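Local coordinates for nucleoprotein (Human coronavirus NL63, PDB 5N4K) that probably packages the positive-strand viral RNA genome into a helical ribonucleocapsid, represented here by its N-terminal RNA-binding domain, at residues Tyr32-Val37 with Lys85-Tyr90; Leu51-Lys56 with Pro135-Ala140; Lys59-Gly64 with Thr121-Arg126; Ile63-Val68 with Val108-Lys113. All blocks are in the same frame, centred on the assembly; numbering follows the deposited sequence. Where two conformers were deposited one is given.

Contact 1: Tyr32-Val37 with Lys85-Tyr90; sequences YMPLLV and KVHFYY. With SO4 (sulfate ion), chain F.
Leu35 and Val86 form the antiparallel hydrogen-bonded pair that zips strand 35-37 to strand 80-90: Leu35 N donates to Val86 O at 3.0 Å, and Val86 N returns a bond to Leu35 O at 2.9 Å. The closely packed part lies on the sheet face that carries these two side chains. Leu35 CB rests on Val86 CG2 at 3.7 Å, while the other methyl of Val86, CG1, meets Val37 CG2. Tyr32 precedes the strand, yet its side chain lies beside that of Phe88, CD2 next to CD2, and crosses the Tyr90 side chain at about a right angle. Each phenol oxygen arrives at the edge of the other ring, near its plane, and Tyr32 OH and Tyr90 OH share a hydrogen bond of 2.7 Å. Between the paired strands and these tyrosines a water takes over the backbone link, accepting from Phe88 N and donating to Met33 O at 2.8 Å.

Looser and more polar is the side of Leu36, Lys85 and His87, all partly exposed, whereas Leu35, Val86, Tyr32 and Phe88 are buried. Pro34 CB sits over one face of the His87 imidazole, 3.7 Å from its centroid, in a CH-pi contact, and His87 NE2 is bonded to Gln69 of strand 63-73. Lys85 stretches out beyond CG, brushing Leu36 CD1 with CG, and its NZ donates to sulfate O2 at 2.6 Å. Arg71 and Gln69 bind the sulfate too. A cationic, amide-lined site accepting a tetrahedral anion would suit an RNA phosphate, although the sulfate itself probably came from the crystallisation liquor.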
# COMPACT_ATOMS: atom_id res chain seq x y z
N TYR A 32 13.22 -7.56 -2.27
CA TYR A 32 14.37 -6.79 -1.89
C TYR A 32 14.16 -6.00 -0.61
O TYR A 32 13.04 -5.62 -0.30
CB TYR A 32 14.78 -5.79 -3.01
CG TYR A 32 15.06 -6.49 -4.28
CD1 TYR A 32 16.29 -7.15 -4.50
CD2 TYR A 32 14.09 -6.59 -5.32
CE1 TYR A 32 16.54 -7.91 -5.63
CE2 TYR A 32 14.30 -7.35 -6.45
CZ TYR A 32 15.51 -8.00 -6.60
OH TYR A 32 15.85 -8.68 -7.71
N MET A 33 15.24 -5.74 0.12
CA MET A 33 15.22 -4.73 1.14
C MET A 33 14.77 -3.39 0.59
O MET A 33 15.04 -3.08 -0.58
CB MET A 33 16.64 -4.60 1.79
CG MET A 33 16.98 -5.81 2.70
SD MET A 33 15.91 -6.04 4.11
CE MET A 33 16.41 -4.67 5.17
N PRO A 34 14.16 -2.56 1.41
CA PRO A 34 13.79 -1.20 0.97
C PRO A 34 14.98 -0.28 0.86
O PRO A 34 16.08 -0.54 1.40
CB PRO A 34 12.84 -0.72 2.04
CG PRO A 34 13.26 -1.47 3.28
CD PRO A 34 13.77 -2.77 2.81
N LEU A 35 14.76 0.86 0.21
CA LEU A 35 15.64 2.00 0.29
C LEU A 35 14.97 3.01 1.22
O LEU A 35 13.72 3.08 1.37
CB LEU A 35 15.88 2.67 -1.05
CG LEU A 35 16.33 1.71 -2.12
CD1 LEU A 35 16.45 2.49 -3.46
CD2 LEU A 35 17.59 1.02 -1.74
N LEU A 36 15.81 3.88 1.80
CA LEU A 36 15.38 4.99 2.59
C LEU A 36 15.55 6.29 1.76
O LEU A 36 16.58 6.46 1.13
CB LEU A 36 16.31 4.98 3.86
CG LEU A 36 15.77 5.80 4.96
CD1 LEU A 36 14.53 5.16 5.62
CD2 LEU A 36 16.92 5.96 5.98
N VAL A 37 14.56 7.17 1.83
CA VAL A 37 14.62 8.45 1.11
C VAL A 37 14.86 9.54 2.12
O VAL A 37 13.93 9.93 2.84
CB VAL A 37 13.35 8.73 0.34
CG1 VAL A 37 13.57 9.91 -0.57
CG2 VAL A 37 13.00 7.58 -0.58
N LYS A 85 10.30 4.97 3.41
CA LYS A 85 10.92 3.85 2.76
C LYS A 85 10.22 3.59 1.42
O LYS A 85 9.09 3.98 1.20
CB LYS A 85 10.89 2.59 3.61
CG LYS A 85 11.92 2.62 4.75
CD LYS A 85 11.74 1.41 5.66
CE LYS A 85 12.71 1.58 6.80
NZ LYS A 85 12.51 0.53 7.85
N VAL A 86 10.98 3.01 0.50
CA VAL A 86 10.42 2.54 -0.76
C VAL A 86 10.76 1.08 -0.96
O VAL A 86 11.90 0.65 -0.71
CB VAL A 86 10.89 3.41 -1.97
CG1 VAL A 86 10.26 4.78 -1.93
CG2 VAL A 86 12.42 3.52 -2.06
N HIS A 87 9.80 0.30 -1.46
CA HIS A 87 10.02 -1.12 -1.74
C HIS A 87 9.76 -1.41 -3.22
O HIS A 87 8.77 -0.90 -3.78
CB HIS A 87 9.05 -1.98 -0.90
CG HIS A 87 9.14 -1.80 0.57
ND1 HIS A 87 9.79 -2.71 1.35
CD2 HIS A 87 8.65 -0.86 1.36
CE1 HIS A 87 9.77 -2.29 2.59
NE2 HIS A 87 9.06 -1.19 2.65
N PHE A 88 10.61 -2.24 -3.82
CA PHE A 88 10.52 -2.47 -5.26
C PHE A 88 9.70 -3.71 -5.54
O PHE A 88 9.87 -4.78 -4.89
CB PHE A 88 11.93 -2.72 -5.84
CG PHE A 88 11.86 -3.12 -7.29
CD1 PHE A 88 11.71 -2.14 -8.25
CD2 PHE A 88 11.88 -4.43 -7.67
CE1 PHE A 88 11.57 -2.47 -9.59
CE2 PHE A 88 11.72 -4.79 -9.01
CZ PHE A 88 11.55 -3.81 -9.94
N TYR A 89 8.89 -3.63 -6.58
CA TYR A 89 8.13 -4.75 -7.09
C TYR A 89 8.18 -4.72 -8.61
O TYR A 89 8.05 -3.70 -9.25
CB TYR A 89 6.67 -4.63 -6.65
CG TYR A 89 6.49 -4.63 -5.16
CD1 TYR A 89 6.50 -3.44 -4.45
CD2 TYR A 89 6.28 -5.84 -4.49
CE1 TYR A 89 6.34 -3.45 -3.04
CE2 TYR A 89 6.15 -5.80 -3.12
CZ TYR A 89 6.20 -4.66 -2.49
OH TYR A 89 6.01 -4.63 -1.05
N TYR A 90 8.33 -5.90 -9.21
CA TYR A 90 8.26 -6.05 -10.66
C TYR A 90 6.88 -5.71 -11.17
O TYR A 90 5.88 -5.96 -10.51
CB TYR A 90 8.69 -7.50 -11.04
CG TYR A 90 10.18 -7.77 -10.72
CD1 TYR A 90 11.16 -7.39 -11.63
CD2 TYR A 90 10.57 -8.43 -9.59
CE1 TYR A 90 12.51 -7.58 -11.36
CE2 TYR A 90 11.87 -8.65 -9.28
CZ TYR A 90 12.83 -8.20 -10.17
OH TYR A 90 14.17 -8.40 -9.86
S SO4 F . 9.52 0.73 9.79
O1 SO4 F . 9.36 2.06 10.41
O2 SO4 F . 9.99 0.81 8.40
O3 SO4 F . 8.15 0.23 9.67
O4 SO4 F . 10.49 -0.17 10.49
O HOH W 1 12.58 -3.26 -2.00

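Contact 2: Leu51-Lys56 with Pro135-Ala140; sequences LVPIGK and PKFSIA
Leu51 presses its CD1 methyl onto one face of the Phe137 ring, 3.7 Å from the centroid and 19° off the ring normal, a CH-pi contact displaced toward the rim. Holding CG anti to the backbone N (chi1 -170°) brings the end of Leu51 in over the ring, where CG also lies 3.6 Å from Phe137 CE1. The same CD1 touches Ile139 CD1 at 3.8 Å, so a single methyl joins two residues of 135-140. Beside the ring come the prolines: Pro53 CD approaches Phe137 CE1 at 3.9 Å, the two side chains running side by side, and Pro53 CB meets Pro135 CB at 4.0 Å. Beneath this layer, Leu51 and Pro135 both rest on Leu35, while Pro53 packs on Phe88.

Toward solvent the contact turns polar. Ile54 N donates to Lys136 O at 2.8 Å, and Pro53 CA brings a weaker C-H to that same carbonyl. A water completes the clasp by accepting from Lys136 N and donating to Ile54 O at 2.6 Å. Ile54 CD1 reaches across the backbone of Phe137 toward Ser138 OG, a hydroxyl whose hydrogen-bond partner is Lys113.

Neither segment is helix or strand, and the single direct backbone bond with its neighbouring water bridge sets up no continuing strand ladder. Long, irregular loops tied to each other and laid over a small antiparallel sheet are what the coronavirus nucleocapsid N-terminal domain is known for; here two of them meet over the sheet residues Leu35 and Phe88.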
# COMPACT_ATOMS: atom_id res chain seq x y z
N LEU A 51 16.14 2.73 -12.10
CA LEU A 51 16.63 2.14 -10.82
C LEU A 51 15.88 0.84 -10.60
O LEU A 51 14.96 0.75 -9.74
CB LEU A 51 16.46 3.12 -9.73
CG LEU A 51 17.20 2.65 -8.41
CD1 LEU A 51 18.71 2.84 -8.57
CD2 LEU A 51 16.74 3.38 -7.20
N VAL A 52 16.30 -0.22 -11.28
CA VAL A 52 15.77 -1.56 -11.18
C VAL A 52 16.81 -2.48 -10.51
O VAL A 52 17.91 -2.62 -11.09
CB VAL A 52 15.35 -2.18 -12.56
CG1 VAL A 52 14.71 -3.48 -12.37
CG2 VAL A 52 14.44 -1.22 -13.35
N PRO A 53 16.47 -3.14 -9.39
CA PRO A 53 17.44 -4.09 -8.80
C PRO A 53 17.82 -5.12 -9.77
O PRO A 53 17.08 -5.58 -10.60
CB PRO A 53 16.68 -4.72 -7.66
CG PRO A 53 15.66 -3.75 -7.30
CD PRO A 53 15.25 -3.01 -8.58
N ILE A 54 19.08 -5.57 -9.68
CA ILE A 54 19.62 -6.61 -10.55
C ILE A 54 19.44 -8.04 -9.98
O ILE A 54 19.49 -8.19 -8.80
CB ILE A 54 21.17 -6.34 -10.75
CG1 ILE A 54 21.41 -5.01 -11.48
CG2 ILE A 54 21.87 -7.49 -11.46
CD1 ILE A 54 22.81 -4.47 -11.31
N GLY A 55 19.21 -9.01 -10.85
CA GLY A 55 19.42 -10.47 -10.57
C GLY A 55 18.23 -11.41 -10.69
O GLY A 55 18.35 -12.57 -10.35
N LYS A 56 17.06 -10.93 -11.18
CA LYS A 56 15.93 -11.81 -11.46
C LYS A 56 15.35 -11.42 -12.81
O LYS A 56 15.35 -10.26 -13.14
CB LYS A 56 14.84 -11.71 -10.41
CG LYS A 56 15.25 -11.92 -8.96
CD LYS A 56 14.08 -11.85 -7.96
CE LYS A 56 12.88 -12.65 -8.32
NZ LYS A 56 13.03 -14.07 -8.00
N PRO A 135 19.27 -4.93 -2.55
CA PRO A 135 19.24 -4.60 -3.99
C PRO A 135 20.53 -4.00 -4.49
O PRO A 135 21.05 -3.09 -3.85
CB PRO A 135 18.10 -3.62 -4.04
CG PRO A 135 18.07 -2.91 -2.78
CD PRO A 135 18.49 -3.97 -1.76
N LYS A 136 21.01 -4.48 -5.61
CA LYS A 136 22.22 -3.92 -6.24
C LYS A 136 21.78 -3.33 -7.59
O LYS A 136 20.87 -3.89 -8.24
CB LYS A 136 23.22 -5.05 -6.50
CG LYS A 136 23.73 -5.68 -5.21
CD LYS A 136 24.87 -4.90 -4.66
CE LYS A 136 26.13 -5.37 -5.43
NZ LYS A 136 27.20 -4.45 -5.90
N PHE A 137 22.52 -2.32 -8.02
CA PHE A 137 22.18 -1.49 -9.18
C PHE A 137 23.34 -1.35 -10.16
O PHE A 137 24.54 -1.39 -9.76
CB PHE A 137 21.66 -0.16 -8.78
CG PHE A 137 20.48 -0.23 -7.80
CD1 PHE A 137 19.23 -0.60 -8.22
CD2 PHE A 137 20.69 0.01 -6.46
CE1 PHE A 137 18.15 -0.67 -7.33
CE2 PHE A 137 19.62 -0.10 -5.56
CZ PHE A 137 18.37 -0.44 -6.02
N SER A 138 23.00 -1.03 -11.36
CA SER A 138 23.93 -0.68 -12.48
C SER A 138 24.35 0.78 -12.51
O SER A 138 25.18 1.22 -13.35
CB SER A 138 23.18 -0.97 -13.84
OG SER A 138 22.76 -2.25 -13.87
N ILE A 139 23.75 1.60 -11.70
CA ILE A 139 23.95 3.00 -11.58
C ILE A 139 24.25 3.34 -10.11
O ILE A 139 23.87 2.58 -9.24
CB ILE A 139 22.78 3.86 -12.09
CG1 ILE A 139 21.48 3.48 -11.40
CG2 ILE A 139 22.52 3.65 -13.56
CD1 ILE A 139 20.36 4.52 -11.61
N ALA A 140 24.87 4.47 -9.87
CA ALA A 140 25.08 5.01 -8.53
C ALA A 140 23.72 5.36 -7.94
O ALA A 140 22.86 5.82 -8.64
CB ALA A 140 25.97 6.24 -8.55
O HOH W 2 19.68 -6.89 -6.59

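Contact 3: Lys59-Gly64 with Thr121-Arg126; sequences KDEQIG and TSLGNR. With SO4 (sulfate ion), chain E.
Ser122 grips the carboxylate of Glu61 twice through one oxygen. Its hydroxyl OG donates to the syn lone pair of Glu61 OE2 at 2.6 Å, and its backbone N donates to OE2 from the anti side at 2.8 Å, about 30° out of the carboxylate plane. OG stands between the backbone N and the carbonyl carbon (chi1 70°), which keeps it close to its own N-H, and both meet the same oxygen. A water bridges the pair, donating to Glu61 OE1 at 2.7 Å and, over a longer 3.3 Å, to Ser122 OG. So many donors around one carboxylate would be expected to keep it ionised.

Apolar contacts line the stem of the glutamate. Glu61 CB lies 3.8 Å from Thr121 CG2, and that methyl extends to Ile63 CG2 at 4.2 Å, where strand 63-73 begins.

Glu61 ends a short 3-10 turn, 59-61, and Gln62 follows as the centre of an inverse gamma turn that leads into the strand. The contact thus pins the entrance of a sheet strand to the long loop after strand 108-112, a region of the domain built largely from irregular chain.

Further out, Asn58 N donates to Glu61 OE1 and fixes the second carboxylate oxygen. Thr121 OG1 is bonded to Leu91 O, which holds the loop against the end of strand 80-90. Past Gly124 the loop carries Arg126 to a sulfate, probably from the crystallisation liquor, which it binds edge-on, NH2 donating to O2 at 2.8 Å and NH1 to O4; Ser30 O and Arg128 O also hold the guanidinium.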
# COMPACT_ATOMS: atom_id res chain seq x y z
N LYS A 59 15.63 -10.07 -19.79
CA LYS A 59 15.86 -8.70 -20.11
C LYS A 59 14.52 -7.93 -20.24
O LYS A 59 14.39 -6.76 -19.76
CB LYS A 59 16.67 -8.58 -21.45
CG LYS A 59 17.29 -7.25 -21.59
CD LYS A 59 18.36 -6.99 -22.66
CE LYS A 59 19.06 -5.73 -22.14
NZ LYS A 59 19.74 -5.00 -23.23
N ASP A 60 13.49 -8.59 -20.71
CA ASP A 60 12.27 -7.87 -20.88
C ASP A 60 11.52 -7.62 -19.58
O ASP A 60 10.59 -6.81 -19.53
CB ASP A 60 11.42 -8.40 -22.05
CG ASP A 60 10.99 -9.79 -21.91
OD1 ASP A 60 10.80 -10.24 -20.79
OD2 ASP A 60 10.80 -10.50 -22.97
N GLU A 61 11.95 -8.23 -18.48
CA GLU A 61 11.30 -8.14 -17.18
C GLU A 61 11.95 -7.13 -16.25
O GLU A 61 11.55 -7.06 -15.08
CB GLU A 61 11.21 -9.50 -16.52
CG GLU A 61 10.31 -10.46 -17.25
CD GLU A 61 10.29 -11.88 -16.66
OE1 GLU A 61 11.43 -12.41 -16.45
OE2 GLU A 61 9.15 -12.44 -16.46
N GLN A 62 12.91 -6.34 -16.69
CA GLN A 62 13.63 -5.41 -15.80
C GLN A 62 12.86 -4.09 -15.74
O GLN A 62 13.22 -3.05 -16.25
CB GLN A 62 15.06 -5.16 -16.22
CG GLN A 62 15.93 -6.43 -16.40
CD GLN A 62 15.84 -7.34 -15.20
OE1 GLN A 62 16.24 -6.91 -14.12
NE2 GLN A 62 15.35 -8.48 -15.36
N ILE A 63 11.70 -4.17 -15.06
CA ILE A 63 10.70 -3.10 -15.08
C ILE A 63 9.78 -3.29 -13.84
O ILE A 63 9.44 -4.42 -13.50
CB ILE A 63 9.91 -3.15 -16.42
CG1 ILE A 63 8.87 -2.03 -16.46
CG2 ILE A 63 9.32 -4.52 -16.69
CD1 ILE A 63 8.42 -1.78 -17.90
N GLY A 64 9.36 -2.18 -13.25
CA GLY A 64 8.44 -2.28 -12.14
C GLY A 64 8.29 -0.95 -11.49
O GLY A 64 8.32 0.11 -12.11
N THR A 121 5.28 -9.08 -15.67
CA THR A 121 6.35 -10.07 -15.57
C THR A 121 5.85 -11.39 -14.95
O THR A 121 4.75 -11.49 -14.47
CB THR A 121 7.54 -9.55 -14.71
OG1 THR A 121 7.15 -9.58 -13.30
CG2 THR A 121 7.97 -8.17 -15.06
N SER A 122 6.75 -12.38 -15.03
CA SER A 122 6.43 -13.76 -14.60
C SER A 122 6.89 -14.05 -13.19
O SER A 122 6.84 -15.19 -12.73
CB SER A 122 7.09 -14.76 -15.59
OG SER A 122 8.49 -14.75 -15.44
N LEU A 123 7.41 -13.04 -12.49
CA LEU A 123 8.23 -13.21 -11.30
C LEU A 123 7.49 -13.38 -10.01
O LEU A 123 8.13 -13.82 -9.04
CB LEU A 123 9.26 -12.08 -11.21
CG LEU A 123 10.20 -12.08 -12.42
CD1 LEU A 123 11.12 -10.92 -12.39
CD2 LEU A 123 11.08 -13.32 -12.41
N GLY A 124 6.21 -13.03 -9.95
CA GLY A 124 5.48 -13.14 -8.72
C GLY A 124 6.05 -12.29 -7.63
O GLY A 124 6.69 -11.30 -7.79
N ASN A 125 5.80 -12.80 -6.40
CA ASN A 125 6.20 -12.18 -5.19
C ASN A 125 7.07 -13.08 -4.30
O ASN A 125 7.03 -14.33 -4.47
CB ASN A 125 4.95 -11.79 -4.34
CG ASN A 125 3.98 -10.95 -5.14
OD1 ASN A 125 4.33 -9.82 -5.50
ND2 ASN A 125 2.90 -11.51 -5.55
N ARG A 126 7.79 -12.42 -3.39
CA ARG A 126 8.64 -13.17 -2.46
C ARG A 126 7.75 -13.97 -1.52
O ARG A 126 6.74 -13.49 -1.05
CB ARG A 126 9.49 -12.21 -1.69
CG ARG A 126 10.66 -12.92 -0.97
CD ARG A 126 11.19 -12.02 0.06
NE ARG A 126 10.38 -12.08 1.24
CZ ARG A 126 10.21 -11.14 2.14
NH1 ARG A 126 9.63 -11.40 3.29
NH2 ARG A 126 10.61 -9.90 1.94
S SO4 E . 9.27 -8.27 5.20
O1 SO4 E . 8.70 -6.97 5.59
O2 SO4 E . 10.34 -8.16 4.17
O3 SO4 E . 9.82 -8.85 6.45
O4 SO4 E . 8.18 -9.21 4.85
O HOH W 3 11.67 -15.09 -16.14

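Contact 4: Ile63-Val68 with Val108-Lys113; sequences IGYWNV and VVWVAK
Val108 lays its CG1 methyl against Tyr65 CB at 3.7 Å and directs CG2 toward Asn67 OD1, an oxygen that also has a weak bond to His96. Val109, in an antiparallel hydrogen-bonded pair with Trp66, receives Trp66 N on its carbonyl O at 2.8 Å and donates back from its own N. Trp110 faces Tyr65 across a non-hydrogen-bonded pair. Tyr65 CB sits over the six-membered ring of Trp110, 4.0 Å from its centroid, while the phenol turns an edge toward the indole face in an offset edge-to-face pair with planes at 60°. CG of Tyr65 stands between its backbone N and carbonyl carbon (chi1 58°), which sets the ring beside the indole of Trp110, and Thr93 and His96 hold its OH. Gly64 N donates to Val111 O and Val111 N to Gly64 O, each at 2.9 Å. Val111 CG1 meets the edge of the Trp66 indole, near its plane, 3.8 Å from Trp66 CD1; Trp66 NE1 is bonded to Leu51 O. Ala112 ends the ladder, its CB 3.8 Å from Ile63 CG1.

Strand 108-112 is an outermost strand of the chain's antiparallel sheet, and strand 63-73 separates it from strand 80-90. Helix 43-46 covers Val109 through Tyr44, Phe88 of strand 80-90 packs on Val111, and Phe26 of the second subunit touches Val68.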
# COMPACT_ATOMS: atom_id res chain seq x y z
N ILE A 63 11.70 -4.17 -15.06
CA ILE A 63 10.70 -3.10 -15.08
C ILE A 63 9.78 -3.29 -13.84
O ILE A 63 9.44 -4.42 -13.50
CB ILE A 63 9.91 -3.15 -16.42
CG1 ILE A 63 8.87 -2.03 -16.46
CG2 ILE A 63 9.32 -4.52 -16.69
CD1 ILE A 63 8.42 -1.78 -17.90
N GLY A 64 9.36 -2.18 -13.25
CA GLY A 64 8.44 -2.28 -12.14
C GLY A 64 8.29 -0.95 -11.49
O GLY A 64 8.32 0.11 -12.11
N TYR A 65 8.07 -1.01 -10.16
CA TYR A 65 7.83 0.22 -9.40
C TYR A 65 8.39 0.14 -7.98
O TYR A 65 8.54 -0.96 -7.44
CB TYR A 65 6.27 0.60 -9.32
CG TYR A 65 5.43 -0.52 -8.70
CD1 TYR A 65 4.98 -1.60 -9.43
CD2 TYR A 65 5.12 -0.50 -7.34
CE1 TYR A 65 4.20 -2.62 -8.85
CE2 TYR A 65 4.37 -1.48 -6.77
CZ TYR A 65 3.93 -2.54 -7.50
OH TYR A 65 3.25 -3.57 -6.88
N TRP A 66 8.65 1.33 -7.46
CA TRP A 66 8.94 1.54 -6.02
C TRP A 66 7.70 2.09 -5.36
O TRP A 66 7.15 3.05 -5.81
CB TRP A 66 10.12 2.45 -5.85
CG TRP A 66 11.42 1.90 -6.32
CD1 TRP A 66 11.95 2.00 -7.58
CD2 TRP A 66 12.37 1.13 -5.57
NE1 TRP A 66 13.13 1.39 -7.65
CE2 TRP A 66 13.43 0.82 -6.44
CE3 TRP A 66 12.40 0.64 -4.28
CZ2 TRP A 66 14.53 0.08 -6.01
CZ3 TRP A 66 13.49 -0.12 -3.84
CH2 TRP A 66 14.51 -0.40 -4.70
N ASN A 67 7.28 1.45 -4.29
CA ASN A 67 6.06 1.83 -3.55
C ASN A 67 6.50 2.56 -2.24
O ASN A 67 7.25 1.99 -1.45
CB ASN A 67 5.26 0.57 -3.17
CG ASN A 67 3.85 0.87 -2.83
OD1 ASN A 67 3.24 1.70 -3.45
ND2 ASN A 67 3.35 0.15 -1.85
N VAL A 68 6.03 3.75 -2.09
CA VAL A 68 6.37 4.56 -0.91
C VAL A 68 5.60 4.13 0.31
O VAL A 68 4.36 3.99 0.24
CB VAL A 68 6.16 6.03 -1.25
CG1 VAL A 68 6.37 6.95 -0.02
CG2 VAL A 68 6.96 6.54 -2.41
N VAL A 108 3.64 5.80 -5.98
CA VAL A 108 4.14 4.74 -6.84
C VAL A 108 5.09 5.38 -7.84
O VAL A 108 4.74 6.28 -8.62
CB VAL A 108 3.01 3.98 -7.57
CG1 VAL A 108 3.54 2.91 -8.48
CG2 VAL A 108 2.06 3.46 -6.43
N VAL A 109 6.34 4.91 -7.86
CA VAL A 109 7.37 5.51 -8.67
C VAL A 109 7.86 4.48 -9.67
O VAL A 109 8.36 3.40 -9.30
CB VAL A 109 8.55 6.02 -7.83
CG1 VAL A 109 9.62 6.65 -8.77
CG2 VAL A 109 8.07 7.00 -6.82
N TRP A 110 7.76 4.71 -11.00
CA TRP A 110 8.01 3.72 -12.01
C TRP A 110 9.45 3.67 -12.52
O TRP A 110 10.07 4.76 -12.72
CB TRP A 110 7.04 4.02 -13.15
CG TRP A 110 5.58 3.87 -12.70
CD1 TRP A 110 4.74 4.87 -12.30
CD2 TRP A 110 4.88 2.66 -12.62
NE1 TRP A 110 3.52 4.32 -12.01
CE2 TRP A 110 3.55 2.98 -12.18
CE3 TRP A 110 5.21 1.34 -12.82
CZ2 TRP A 110 2.65 1.96 -11.96
CZ3 TRP A 110 4.27 0.33 -12.66
CH2 TRP A 110 2.98 0.70 -12.23
N VAL A 111 9.92 2.48 -12.78
CA VAL A 111 11.32 2.29 -13.23
C VAL A 111 11.35 1.24 -14.27
O VAL A 111 10.61 0.25 -14.30
CB VAL A 111 12.26 1.93 -12.05
CG1 VAL A 111 12.49 3.14 -11.15
CG2 VAL A 111 11.74 0.70 -11.30
N ALA A 112 12.31 1.40 -15.24
CA ALA A 112 12.55 0.39 -16.27
C ALA A 112 13.94 0.57 -16.84
O ALA A 112 14.39 1.70 -16.98
CB ALA A 112 11.56 0.53 -17.44
N LYS A 113 14.57 -0.54 -17.16
CA LYS A 113 15.80 -0.48 -17.90
C LYS A 113 15.58 -0.66 -19.40
O LYS A 113 14.55 -1.13 -19.83
CB LYS A 113 16.70 -1.58 -17.45
CG LYS A 113 17.31 -1.31 -16.07
CD LYS A 113 18.32 -2.44 -15.83
CE LYS A 113 19.36 -2.09 -14.85
NZ LYS A 113 20.13 -3.30 -14.46

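Contacts 1 and 4 belong to one antiparallel sheet, their centres 9 Å apart, and meet where strands 63-73 and 80-90 pair: His87 O lies 2.8 Å from Asn67 N, and Tyr89 N 2.8 Å from Tyr65 O. Contact 3 shares Ile63 and Gly64 with contact 4 and reaches contact 1 through Tyr90, whose ring touches Leu123. Contact 2 packs against all three, its centre about 12 Å from that of contact 4. Lys56 O meets Gln62 NE2 of contact 3 at 2.8 Å, and Lys56 CG lies 3.5 Å from Tyr32 OH of contact 1. Sulfates, probably from the crystallisation liquor, sit at Lys85 and at Arg126; such positions may resemble RNA phosphate sites.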